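Side-chain contacts in CheC-like superfamily protein (Shewanella oneidensis, PDB 3H2D), which probably removes the phosphoryl group from the chemotaxis response regulator CheY, as other phosphatases of the CheX family do: residues V67-I70 / M71-M74; L15-I18 / S19-S23; G91-T94 / N95-T98; K102-L105 / G106-G109. All coordinates share one frame; numbering follows the deposited sequence.

Interaction 1: V67-I70 / M71-M74; sequences VLQI and MQNM
Q69 and N73 meet one turn apart on helix 64-75, an i to i+4 amide pair on an alpha-helix that packs against the antiparallel sheet. Backbone bonds frame the pair. M71 N to V67 O, Q72 N to L68 O, N73 N to Q69 O and M74 N to I70 O keep the regular alpha spacing.

The side-chain hydrogen bond runs from Q69 NE2 to N73 OD1 at 2.9 Å. OD1 lies in the amide plane of Q69. The donor, however, stands 37° above the carbonyl plane of N73, off the lone pairs. The two amide planes are turned 61° apart. The bend of Q69 at chi2 (60°) swings its amide round to N73. On its other side N73 ND2 bonds to A22 O, so this one amide ties helix 64-75 to the turn that follows helix 8-21. A leucine in place of N73 would remove both polar ends and would probably leave Q69 NE2 and A22 O without these partners.

The apolar side faces the core. M71, a selenomethionine, runs out extended to V86 and L89 of helix 84-107, and V67 and I70 reach F62 of strand 54-62. I70 and the selenomethionine M74 lie side by side and point the same way. M74 CG sits 3.2 Å from I70 O, and its SE rests 3.7 Å from I70 CG2.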
ATOM      1  N   VAL B  67       3.644  -0.330  18.000  1.00 23.10           N
ATOM      2  CA  VAL B  67       4.044   0.882  17.276  1.00 23.53           C
ATOM      3  C   VAL B  67       4.079   2.095  18.235  1.00 20.97           C
ATOM      4  O   VAL B  67       4.913   2.984  18.082  1.00 21.64           O
ATOM      5  CB  VAL B  67       3.121   1.184  16.081  1.00 22.34           C
ATOM      6  CG1 VAL B  67       1.845   1.806  16.512  1.00 25.61           C
ATOM      7  CG2 VAL B  67       3.839   2.047  14.970  1.00 25.40           C
ATOM      8  N   LEU B  68       3.149   2.149  19.189  1.00 22.31           N
ATOM      9  CA  LEU B  68       3.178   3.207  20.193  1.00 23.04           C
ATOM     10  C   LEU B  68       4.401   3.140  21.118  1.00 21.35           C
ATOM     11  O   LEU B  68       4.917   4.188  21.547  1.00 20.90           O
ATOM     12  CB  LEU B  68       1.887   3.256  20.985  1.00 22.65           C
ATOM     13  CG  LEU B  68       0.619   3.645  20.206  1.00 24.25           C
ATOM     14  CD1 LEU B  68      -0.581   3.552  21.141  1.00 23.24           C
ATOM     15  CD2 LEU B  68       0.757   5.083  19.631  1.00 20.92           C
ATOM     16  N   GLN B  69       4.857   1.954  21.456  1.00 21.11           N
ATOM     17  CA  GLN B  69       6.091   1.834  22.219  1.00 21.94           C
ATOM     18  C   GLN B  69       7.315   2.234  21.396  1.00 22.25           C
ATOM     19  O   GLN B  69       8.265   2.802  21.945  1.00 20.33           O
ATOM     20  CB  GLN B  69       6.310   0.421  22.749  1.00 21.70           C
ATOM     21  CG  GLN B  69       7.443   0.314  23.802  1.00 24.67           C
ATOM     22  CD  GLN B  69       7.211   1.150  25.034  1.00 29.16           C
ATOM     23  OE1 GLN B  69       6.170   1.032  25.679  1.00 25.32           O
ATOM     24  NE2 GLN B  69       8.180   2.004  25.382  1.00 30.27           N
ATOM     25  N   ILE B  70       7.329   1.870  20.106  1.00 24.02           N
ATOM     26  CA  ILE B  70       8.365   2.289  19.169  1.00 23.75           C
ATOM     27  C   ILE B  70       8.394   3.834  19.112  1.00 23.19           C
ATOM     28  O   ILE B  70       9.479   4.456  19.216  1.00 21.17           O
ATOM     29  CB  ILE B  70       8.150   1.644  17.737  1.00 22.64           C
ATOM     30  CG1 ILE B  70       8.400   0.133  17.771  1.00 25.23           C
ATOM     31  CG2 ILE B  70       9.026   2.304  16.636  1.00 26.02           C
ATOM     32  CD1 ILE B  70       7.987  -0.550  16.482  1.00 24.48           C
HETATM   33  N   MSE B  71       7.221   4.465  18.973  1.00 23.17           N
HETATM   34  CA  MSE B  71       7.176   5.916  18.986  1.00 26.10           C
HETATM   35  C   MSE B  71       7.644   6.508  20.300  1.00 22.39           C
HETATM   36  O   MSE B  71       8.342   7.515  20.274  1.00 23.05           O
HETATM   37  CB  MSE B  71       5.808   6.489  18.686  1.00 25.65           C
HETATM   38  CG  MSE B  71       5.963   8.020  18.276  1.00 30.70           C
HETATM   39 SE   MSE B  71       4.291   8.552  17.727  0.75 34.19          SE
HETATM   40  CE  MSE B  71       4.335  10.464  18.055  1.00 28.28           C
ATOM     41  N   GLN B  72       7.259   5.921  21.433  1.00 22.30           N
ATOM     42  CA  GLN B  72       7.748   6.397  22.715  1.00 21.38           C
ATOM     43  C   GLN B  72       9.292   6.403  22.717  1.00 21.83           C
ATOM     44  O   GLN B  72       9.899   7.363  23.158  1.00 21.95           O
ATOM     45  CB  GLN B  72       7.248   5.543  23.871  1.00 21.88           C
ATOM     46  CG  GLN B  72       7.733   6.028  25.265  1.00 22.67           C
ATOM     47  CD  GLN B  72       7.168   7.401  25.632  1.00 27.36           C
ATOM     48  OE1 GLN B  72       5.983   7.686  25.403  1.00 27.51           O
ATOM     49  NE2 GLN B  72       8.020   8.272  26.133  1.00 24.11           N
ATOM     50  N   ASN B  73       9.888   5.288  22.289  1.00 21.42           N
ATOM     51  CA  ASN B  73      11.325   5.108  22.405  1.00 22.71           C
ATOM     52  C   ASN B  73      12.113   5.977  21.417  1.00 22.83           C
ATOM     53  O   ASN B  73      13.178   6.494  21.740  1.00 23.33           O
ATOM     54  CB  ASN B  73      11.684   3.651  22.164  1.00 23.42           C
ATOM     55  CG  ASN B  73      11.262   2.745  23.299  1.00 25.58           C
ATOM     56  OD1 ASN B  73      10.615   3.166  24.262  1.00 25.76           O
ATOM     57  ND2 ASN B  73      11.617   1.487  23.179  1.00 30.73           N
HETATM   58  N   MSE B  74      11.559   6.140  20.225  1.00 22.99           N
HETATM   59  CA  MSE B  74      12.211   6.911  19.159  1.00 24.34           C
HETATM   60  C   MSE B  74      12.044   8.419  19.324  1.00 23.47           C
HETATM   61  O   MSE B  74      13.004   9.168  19.119  1.00 20.44           O
HETATM   62  CB  MSE B  74      11.708   6.462  17.793  1.00 23.07           C
HETATM   63  CG  MSE B  74      12.106   5.068  17.454  1.00 30.00           C
HETATM   64 SE   MSE B  74      11.746   4.634  15.632  0.75 29.06          SE
HETATM   65  CE  MSE B  74      13.061   5.747  14.741  1.00 33.11           C
TER

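Interaction 2: L15-I18 / S19-S23; sequences LNVI and STMAS
T20 turns OG1 into the crowded position between its backbone N and carbonyl carbon (chi1 87°), which points the hydroxyl back at N16. T20 OG1 gives a hydrogen bond to N16 O at 2.8 Å, in the carbonyl plane. The backbone bond of T20 N to the same oxygen is weak, at 3.3 Å. The hydroxyl therefore supplies the shorter grip where the helix is widening.

S19 has OG beside its own backbone N. This hydroxyl bonds weakly to L24 O, just past the helix end, while S19 N keeps a normal bond to L15 O at 2.9 Å.

A22 N is shared between V17 O at 3.0 Å and I18 O at 3.1 Å, and both bonds are weak. The apolar contacts are light. V17 CG1 is 4.4 Å from M21 SE, and I18 CG2 is at the same distance from A22 CB. V17 and M21 also touch M96 of helix 84-107, and I18 touches I70 of helix 64-75.

S23 then leaves helical geometry with positive phi, and its N bonds back to T20 O at 3.2 Å. This is the C-terminal end of helix 8-21, closed through a wider pi-type turn.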
ATOM      1  N   LEU B  15      15.573  -4.456  11.939  1.00 24.70           N
ATOM      2  CA  LEU B  15      16.168  -4.715  13.253  1.00 26.05           C
ATOM      3  C   LEU B  15      17.134  -3.574  13.593  1.00 28.34           C
ATOM      4  O   LEU B  15      17.203  -3.128  14.743  1.00 29.86           O
ATOM      5  CB  LEU B  15      16.861  -6.077  13.300  1.00 26.11           C
ATOM      6  CG  LEU B  15      16.003  -7.342  13.245  1.00 29.19           C
ATOM      7  CD1 LEU B  15      16.940  -8.542  13.492  1.00 31.83           C
ATOM      8  CD2 LEU B  15      14.824  -7.301  14.243  1.00 30.64           C
ATOM      9  N   ASN B  16      17.844  -3.057  12.605  1.00 28.62           N
ATOM     10  CA  ASN B  16      18.635  -1.830  12.828  1.00 30.54           C
ATOM     11  C   ASN B  16      17.846  -0.652  13.371  1.00 30.11           C
ATOM     12  O   ASN B  16      18.255  -0.017  14.326  1.00 33.06           O
ATOM     13  CB  ASN B  16      19.327  -1.365  11.532  1.00 30.96           C
ATOM     14  CG  ASN B  16      20.504  -2.175  11.189  1.00 32.09           C
ATOM     15  OD1 ASN B  16      20.971  -2.979  11.988  1.00 36.82           O
ATOM     16  ND2 ASN B  16      20.991  -2.011   9.959  1.00 32.08           N
ATOM     17  N   VAL B  17      16.718  -0.341  12.749  1.00 29.39           N
ATOM     18  CA  VAL B  17      15.911   0.796  13.167  1.00 30.00           C
ATOM     19  C   VAL B  17      15.313   0.557  14.572  1.00 33.17           C
ATOM     20  O   VAL B  17      15.519   1.350  15.490  1.00 33.87           O
ATOM     21  CB  VAL B  17      14.813   1.109  12.133  1.00 30.31           C
ATOM     22  CG1 VAL B  17      13.938   2.254  12.600  1.00 33.76           C
ATOM     23  CG2 VAL B  17      15.461   1.466  10.775  1.00 32.31           C
ATOM     24  N   ILE B  18      14.651  -0.580  14.747  1.00 33.98           N
ATOM     25  CA  ILE B  18      13.882  -0.848  15.966  1.00 34.85           C
ATOM     26  C   ILE B  18      14.784  -1.193  17.152  1.00 35.38           C
ATOM     27  O   ILE B  18      14.678  -0.593  18.232  1.00 34.59           O
ATOM     28  CB  ILE B  18      12.820  -1.930  15.705  1.00 35.45           C
ATOM     29  CG1 ILE B  18      11.931  -1.537  14.532  1.00 32.21           C
ATOM     30  CG2 ILE B  18      11.976  -2.156  16.954  1.00 37.09           C
ATOM     31  CD1 ILE B  18      11.239  -0.165  14.663  1.00 31.10           C
ATOM     32  N   SER B  19      15.716  -2.107  16.951  1.00 36.64           N
ATOM     33  CA  SER B  19      16.559  -2.547  18.042  1.00 40.45           C
ATOM     34  C   SER B  19      17.564  -1.514  18.465  1.00 41.69           C
ATOM     35  O   SER B  19      17.742  -1.339  19.668  1.00 42.56           O
ATOM     36  CB  SER B  19      17.215  -3.907  17.737  1.00 42.67           C
ATOM     37  OG  SER B  19      16.203  -4.911  17.568  1.00 49.42           O
ATOM     38  N   THR B  20      18.197  -0.787  17.539  1.00 42.06           N
ATOM     39  CA  THR B  20      19.088   0.291  17.968  1.00 43.42           C
ATOM     40  C   THR B  20      18.378   1.632  18.117  1.00 44.41           C
ATOM     41  O   THR B  20      18.350   2.174  19.209  1.00 46.18           O
ATOM     42  CB  THR B  20      20.369   0.454  17.091  1.00 44.88           C
ATOM     43  OG1 THR B  20      20.090   1.312  15.977  1.00 47.18           O
ATOM     44  CG2 THR B  20      20.871  -0.902  16.612  1.00 42.08           C
HETATM   45  N   MSE B  21      17.793   2.176  17.050  1.00 44.08           N
HETATM   46  CA  MSE B  21      17.178   3.516  17.134  1.00 42.78           C
HETATM   47  C   MSE B  21      15.962   3.574  18.092  1.00 43.91           C
HETATM   48  O   MSE B  21      15.654   4.638  18.658  1.00 45.16           O
HETATM   49  CB  MSE B  21      16.796   4.062  15.736  1.00 43.63           C
HETATM   50  CG  MSE B  21      17.883   4.859  14.958  1.00 39.23           C
HETATM   51 SE   MSE B  21      17.449   4.850  13.042  0.75 40.31          SE
HETATM   52  CE  MSE B  21      19.249   4.571  12.303  1.00 45.48           C
ATOM     53  N   ALA B  22      15.255   2.456  18.257  1.00 41.37           N
ATOM     54  CA  ALA B  22      14.105   2.400  19.155  1.00 39.24           C
ATOM     55  C   ALA B  22      14.380   1.607  20.437  1.00 38.86           C
ATOM     56  O   ALA B  22      13.459   1.411  21.239  1.00 39.39           O
ATOM     57  CB  ALA B  22      12.841   1.853  18.420  1.00 36.84           C
ATOM     58  N   SER B  23      15.623   1.148  20.611  1.00 37.21           N
ATOM     59  CA  SER B  23      16.027   0.308  21.735  1.00 38.92           C
ATOM     60  C   SER B  23      14.986  -0.753  22.123  1.00 39.80           C
ATOM     61  O   SER B  23      14.749  -0.986  23.308  1.00 40.53           O
ATOM     62  CB  SER B  23      16.343   1.172  22.954  1.00 40.15           C
ATOM     63  OG  SER B  23      17.272   2.192  22.640  1.00 45.20           O
TER

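Interaction 3: G91-T94 / N95-T98; sequences GEIT and NMVT
T94 and T98 lie side by side along helix 84-107, with both side chains pointing the same way. This is the tight side. T98 OG1 gives a 2.7 Å hydrogen bond to T94 O, and T98 N binds the same oxygen at 3.0 Å. The two donors arrive from opposite faces of the carbonyl plane, so T94 O is gripped twice. T98 OG1 lies beside its own backbone N (chi1 -50°), within reach of the turn before. T94 OG1 repeats this one turn earlier, bonding to V90 O. Both buried hydroxyls are thus satisfied by the helix itself. A valine in place of T98 would lack the hydroxyl and is likely to leave T94 O with the backbone donor alone. Next to this pair, V97 CG2 packs 3.2 Å from I93 O and 4.0 Å from I93 CG2.

The other side is looser. E92 is exposed, and its OE2 lies 4.0 Å from N95 ND2, too far for a hydrogen bond. The carboxylate and amide planes are 61° apart. The spacing of E92 and N95 matches the Glu-x-x-Asn signature of CheC and CheX phosphatases, so the pair probably belongs to the active site. Selenomethionine M96 bends back over the backbone, with CE 3.7 Å from E92 O.

Around the helix, I93 and V97 touch L14 of helix 8-21. M96 meets V17 and M21 there. N95 and T98 lie on I47 of strand 43-51 and M114 of strand 113-122, and V97 packs on I60 of strand 54-62.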
ATOM      1  N   GLY B  91       5.786   5.838   8.175  1.00 22.76           N
ATOM      2  CA  GLY B  91       6.274   6.193   6.844  1.00 22.62           C
ATOM      3  C   GLY B  91       7.774   6.310   6.829  1.00 25.02           C
ATOM      4  O   GLY B  91       8.426   5.783   5.927  1.00 25.49           O
ATOM      5  N   GLU B  92       8.338   6.971   7.832  1.00 23.29           N
ATOM      6  CA  GLU B  92       9.800   7.129   7.919  1.00 24.50           C
ATOM      7  C   GLU B  92      10.499   5.819   8.202  1.00 23.40           C
ATOM      8  O   GLU B  92      11.524   5.540   7.606  1.00 22.86           O
ATOM      9  CB  GLU B  92      10.213   8.179   8.960  1.00 24.72           C
ATOM     10  CG  GLU B  92       9.906   9.607   8.534  1.00 34.11           C
ATOM     11  CD  GLU B  92      10.582   9.949   7.177  1.00 43.53           C
ATOM     12  OE1 GLU B  92      11.746   9.533   6.961  1.00 50.01           O
ATOM     13  OE2 GLU B  92       9.938  10.578   6.307  1.00 54.90           O
ATOM     14  N   ILE B  93       9.928   4.991   9.055  1.00 22.22           N
ATOM     15  CA  ILE B  93      10.475   3.645   9.272  1.00 24.05           C
ATOM     16  C   ILE B  93      10.461   2.869   7.972  1.00 22.69           C
ATOM     17  O   ILE B  93      11.451   2.189   7.611  1.00 21.25           O
ATOM     18  CB  ILE B  93       9.686   2.849  10.379  1.00 24.48           C
ATOM     19  CG1 ILE B  93       9.917   3.514  11.740  1.00 25.16           C
ATOM     20  CG2 ILE B  93      10.097   1.376  10.387  1.00 24.00           C
ATOM     21  CD1 ILE B  93       9.068   2.919  12.859  1.00 25.11           C
ATOM     22  N   THR B  94       9.350   2.964   7.237  1.00 23.15           N
ATOM     23  CA  THR B  94       9.247   2.269   5.950  1.00 24.07           C
ATOM     24  C   THR B  94      10.348   2.709   4.967  1.00 24.11           C
ATOM     25  O   THR B  94      10.990   1.853   4.279  1.00 23.73           O
ATOM     26  CB  THR B  94       7.857   2.489   5.317  1.00 23.20           C
ATOM     27  OG1 THR B  94       6.862   2.003   6.208  1.00 25.16           O
ATOM     28  CG2 THR B  94       7.729   1.755   4.004  1.00 21.02           C
ATOM     29  N   ASN B  95      10.569   4.025   4.886  1.00 23.16           N
ATOM     30  CA  ASN B  95      11.621   4.534   4.016  1.00 21.65           C
ATOM     31  C   ASN B  95      13.004   4.031   4.446  1.00 23.59           C
ATOM     32  O   ASN B  95      13.829   3.697   3.588  1.00 23.42           O
ATOM     33  CB  ASN B  95      11.676   6.055   4.018  1.00 24.47           C
ATOM     34  CG  ASN B  95      10.797   6.680   3.004  1.00 31.26           C
ATOM     35  OD1 ASN B  95      10.531   6.113   1.941  1.00 29.47           O
ATOM     36  ND2 ASN B  95      10.320   7.920   3.334  1.00 33.01           N
HETATM   37  N   MSE B  96      13.277   3.985   5.754  1.00 22.99           N
HETATM   38  CA  MSE B  96      14.601   3.537   6.206  1.00 25.32           C
HETATM   39  C   MSE B  96      14.823   2.032   6.033  1.00 24.25           C
HETATM   40  O   MSE B  96      15.928   1.625   5.702  1.00 21.54           O
HETATM   41  CB  MSE B  96      14.867   3.943   7.674  1.00 28.17           C
HETATM   42  CG  MSE B  96      14.885   5.403   7.865  1.00 31.46           C
HETATM   43 SE   MSE B  96      15.423   5.782   9.731  0.75 29.74          SE
HETATM   44  CE  MSE B  96      13.731   5.465  10.566  1.00 24.54           C
ATOM     45  N   VAL B  97      13.788   1.213   6.253  1.00 21.71           N
ATOM     46  CA  VAL B  97      13.875  -0.235   6.009  1.00 21.86           C
ATOM     47  C   VAL B  97      14.161  -0.535   4.520  1.00 21.66           C
ATOM     48  O   VAL B  97      15.073  -1.312   4.155  1.00 19.25           O
ATOM     49  CB  VAL B  97      12.589  -0.947   6.496  1.00 22.83           C
ATOM     50  CG1 VAL B  97      12.556  -2.457   6.043  1.00 22.46           C
ATOM     51  CG2 VAL B  97      12.505  -0.809   8.020  1.00 21.97           C
ATOM     52  N   THR B  98      13.378   0.115   3.664  1.00 19.91           N
ATOM     53  CA  THR B  98      13.461  -0.076   2.214  1.00 20.69           C
ATOM     54  C   THR B  98      14.742   0.482   1.683  1.00 21.97           C
ATOM     55  O   THR B  98      15.390  -0.138   0.848  1.00 19.49           O
ATOM     56  CB  THR B  98      12.299   0.624   1.508  1.00 22.42           C
ATOM     57  OG1 THR B  98      11.083   0.237   2.158  1.00 25.47           O
ATOM     58  CG2 THR B  98      12.217   0.187  -0.021  1.00 24.05           C
TER

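Interaction 4: K102-L105 / G106-G109; sequences KNLL and GQKG
A Schellman motif ends helix 84-107 where G106-G109 turns back over L105. G109 is the C-prime residue, with positive phi (79°), a value that glycine adopts easily. G109 N bonds to G106 O at 3.0 Å, and Y110 N closes the wider loop onto L105 O. K108 N also reaches L105 O at 3.0 Å, but that bond is weak. The last regular helical bonds lie just before, from G106 N to K102 O and from Q107 N to N103 O.

The side chains of N103 and Q107 sit one turn apart on the exposed face. They do not bond directly. Their amide planes are 66° apart, and N103 ND2 is 3.7 Å from Q107 NE2. Q107 runs extended beyond CG, past L104, and CD2 of L104 lies 3.9 Å from its OE1.

The side chain of L105 is buried under P9 and F10 of helix 8-21, with F6, Y110 and F112. K102 turns to other partners. Its NZ bonds to F112 O and forms a salt bridge with E113 OE2, which ties the helix end to the strand that follows.

Two waters complete the polar side. One links N103 OD1 to Q107 NE2, at 2.8 Å and 3.0 Å. The other donates to both Q107 OE1 and L104 O, at 2.8 Å each.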
ATOM      1  N   LYS B 102      17.673  -1.529  -0.071  1.00 20.09           N
ATOM      2  CA  LYS B 102      18.185  -1.086  -1.383  1.00 19.40           C
ATOM      3  C   LYS B 102      19.711  -1.032  -1.383  1.00 18.52           C
ATOM      4  O   LYS B 102      20.349  -1.518  -2.316  1.00 17.77           O
ATOM      5  CB  LYS B 102      17.576   0.290  -1.706  1.00 21.65           C
ATOM      6  CG  LYS B 102      18.092   0.887  -2.988  1.00 20.14           C
ATOM      7  CD  LYS B 102      17.422   2.228  -3.249  1.00 19.53           C
ATOM      8  CE  LYS B 102      18.105   3.049  -4.323  1.00 20.91           C
ATOM      9  NZ  LYS B 102      18.545   2.333  -5.521  1.00 23.02           N
ATOM     10  N   ASN B 103      20.301  -0.437  -0.341  1.00 17.56           N
ATOM     11  CA  ASN B 103      21.742  -0.382  -0.221  1.00 18.63           C
ATOM     12  C   ASN B 103      22.403  -1.774  -0.175  1.00 17.42           C
ATOM     13  O   ASN B 103      23.331  -2.039  -0.919  1.00 16.55           O
ATOM     14  CB  ASN B 103      22.151   0.385   1.028  1.00 17.23           C
ATOM     15  CG  ASN B 103      23.639   0.604   1.098  1.00 20.24           C
ATOM     16  OD1 ASN B 103      24.276   1.032   0.130  1.00 19.12           O
ATOM     17  ND2 ASN B 103      24.198   0.312   2.229  1.00 17.16           N
ATOM     18  N   LEU B 104      21.936  -2.600   0.750  1.00 16.97           N
ATOM     19  CA  LEU B 104      22.454  -3.960   0.902  1.00 18.37           C
ATOM     20  C   LEU B 104      22.305  -4.831  -0.376  1.00 18.53           C
ATOM     21  O   LEU B 104      23.253  -5.489  -0.793  1.00 18.27           O
ATOM     22  CB  LEU B 104      21.738  -4.621   2.092  1.00 18.16           C
ATOM     23  CG  LEU B 104      22.088  -4.053   3.474  1.00 21.13           C
ATOM     24  CD1 LEU B 104      21.146  -4.650   4.556  1.00 24.21           C
ATOM     25  CD2 LEU B 104      23.580  -4.263   3.802  1.00 23.62           C
ATOM     26  N   LEU B 105      21.105  -4.844  -0.965  1.00 18.71           N
ATOM     27  CA  LEU B 105      20.848  -5.510  -2.254  1.00 17.62           C
ATOM     28  C   LEU B 105      21.641  -4.942  -3.447  1.00 17.76           C
ATOM     29  O   LEU B 105      22.141  -5.686  -4.289  1.00 15.09           O
ATOM     30  CB  LEU B 105      19.315  -5.527  -2.545  1.00 15.95           C
ATOM     31  CG  LEU B 105      18.552  -6.534  -1.682  1.00 21.57           C
ATOM     32  CD1 LEU B 105      17.044  -6.195  -1.665  1.00 18.42           C
ATOM     33  CD2 LEU B 105      18.835  -8.004  -2.120  1.00 23.56           C
ATOM     34  N   GLY B 106      21.816  -3.627  -3.497  1.00 17.22           N
ATOM     35  CA  GLY B 106      22.654  -3.003  -4.530  1.00 17.21           C
ATOM     36  C   GLY B 106      24.087  -3.460  -4.482  1.00 17.51           C
ATOM     37  O   GLY B 106      24.704  -3.707  -5.555  1.00 20.23           O
ATOM     38  N   GLN B 107      24.633  -3.638  -3.282  1.00 17.69           N
ATOM     39  CA  GLN B 107      25.992  -4.195  -3.122  1.00 21.66           C
ATOM     40  C   GLN B 107      26.110  -5.605  -3.689  1.00 20.85           C
ATOM     41  O   GLN B 107      27.203  -6.044  -4.056  1.00 24.46           O
ATOM     42  CB  GLN B 107      26.409  -4.238  -1.641  1.00 22.64           C
ATOM     43  CG  GLN B 107      26.571  -2.902  -1.016  1.00 24.63           C
ATOM     44  CD  GLN B 107      26.689  -2.920   0.541  1.00 29.43           C
ATOM     45  OE1 GLN B 107      26.462  -3.945   1.216  1.00 37.87           O
ATOM     46  NE2 GLN B 107      27.042  -1.758   1.101  1.00 35.82           N
ATOM     47  N   LYS B 108      24.997  -6.315  -3.739  1.00 20.92           N
ATOM     48  CA  LYS B 108      24.935  -7.650  -4.322  1.00 20.68           C
ATOM     49  C   LYS B 108      24.415  -7.705  -5.767  1.00 19.24           C
ATOM     50  O   LYS B 108      24.050  -8.777  -6.246  1.00 22.38           O
ATOM     51  CB  LYS B 108      24.074  -8.541  -3.455  1.00 20.86           C
ATOM     52  CG  LYS B 108      24.719  -8.873  -2.134  1.00 23.55           C
ATOM     53  CD  LYS B 108      23.768  -9.695  -1.280  1.00 27.34           C
ATOM     54  CE  LYS B 108      24.382 -10.139   0.024  1.00 27.07           C
ATOM     55  NZ  LYS B 108      23.793 -11.445   0.466  1.00 30.35           N
ATOM     56  N   GLY B 109      24.402  -6.574  -6.447  1.00 17.44           N
ATOM     57  CA  GLY B 109      23.971  -6.489  -7.841  1.00 17.15           C
ATOM     58  C   GLY B 109      22.491  -6.470  -8.154  1.00 18.68           C
ATOM     59  O   GLY B 109      22.121  -6.534  -9.310  1.00 20.48           O
TER
HETATM   60  O   HOH W   1      26.959   0.812  -0.492  1.00 39.02           O
HETATM   61  O   HOH W   2      25.109  -6.412   1.099  1.00 28.76           O

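How the interactions relate
Along the chain the order is interaction 2, interaction 1, interaction 3, interaction 4. They lie on three helices, 8-21, 64-75 and 84-107, of a protein built round a six-stranded antiparallel sheet. Interactions 1, 2 and 3 touch one another, with centres about 11 to 15 Å apart. I18, I70 and I93 meet at their CD1 and CG2 ends, and M21, M74 and M96 gather beside them. Interaction 4 stands apart. It shares helix 84-107 with interaction 3, about 16 Å between centres, and its centre is about 29 Å from that of interaction 1. The long helix thus carries the probable active-site pair in its middle, beside the other two helices, and ends at the surface.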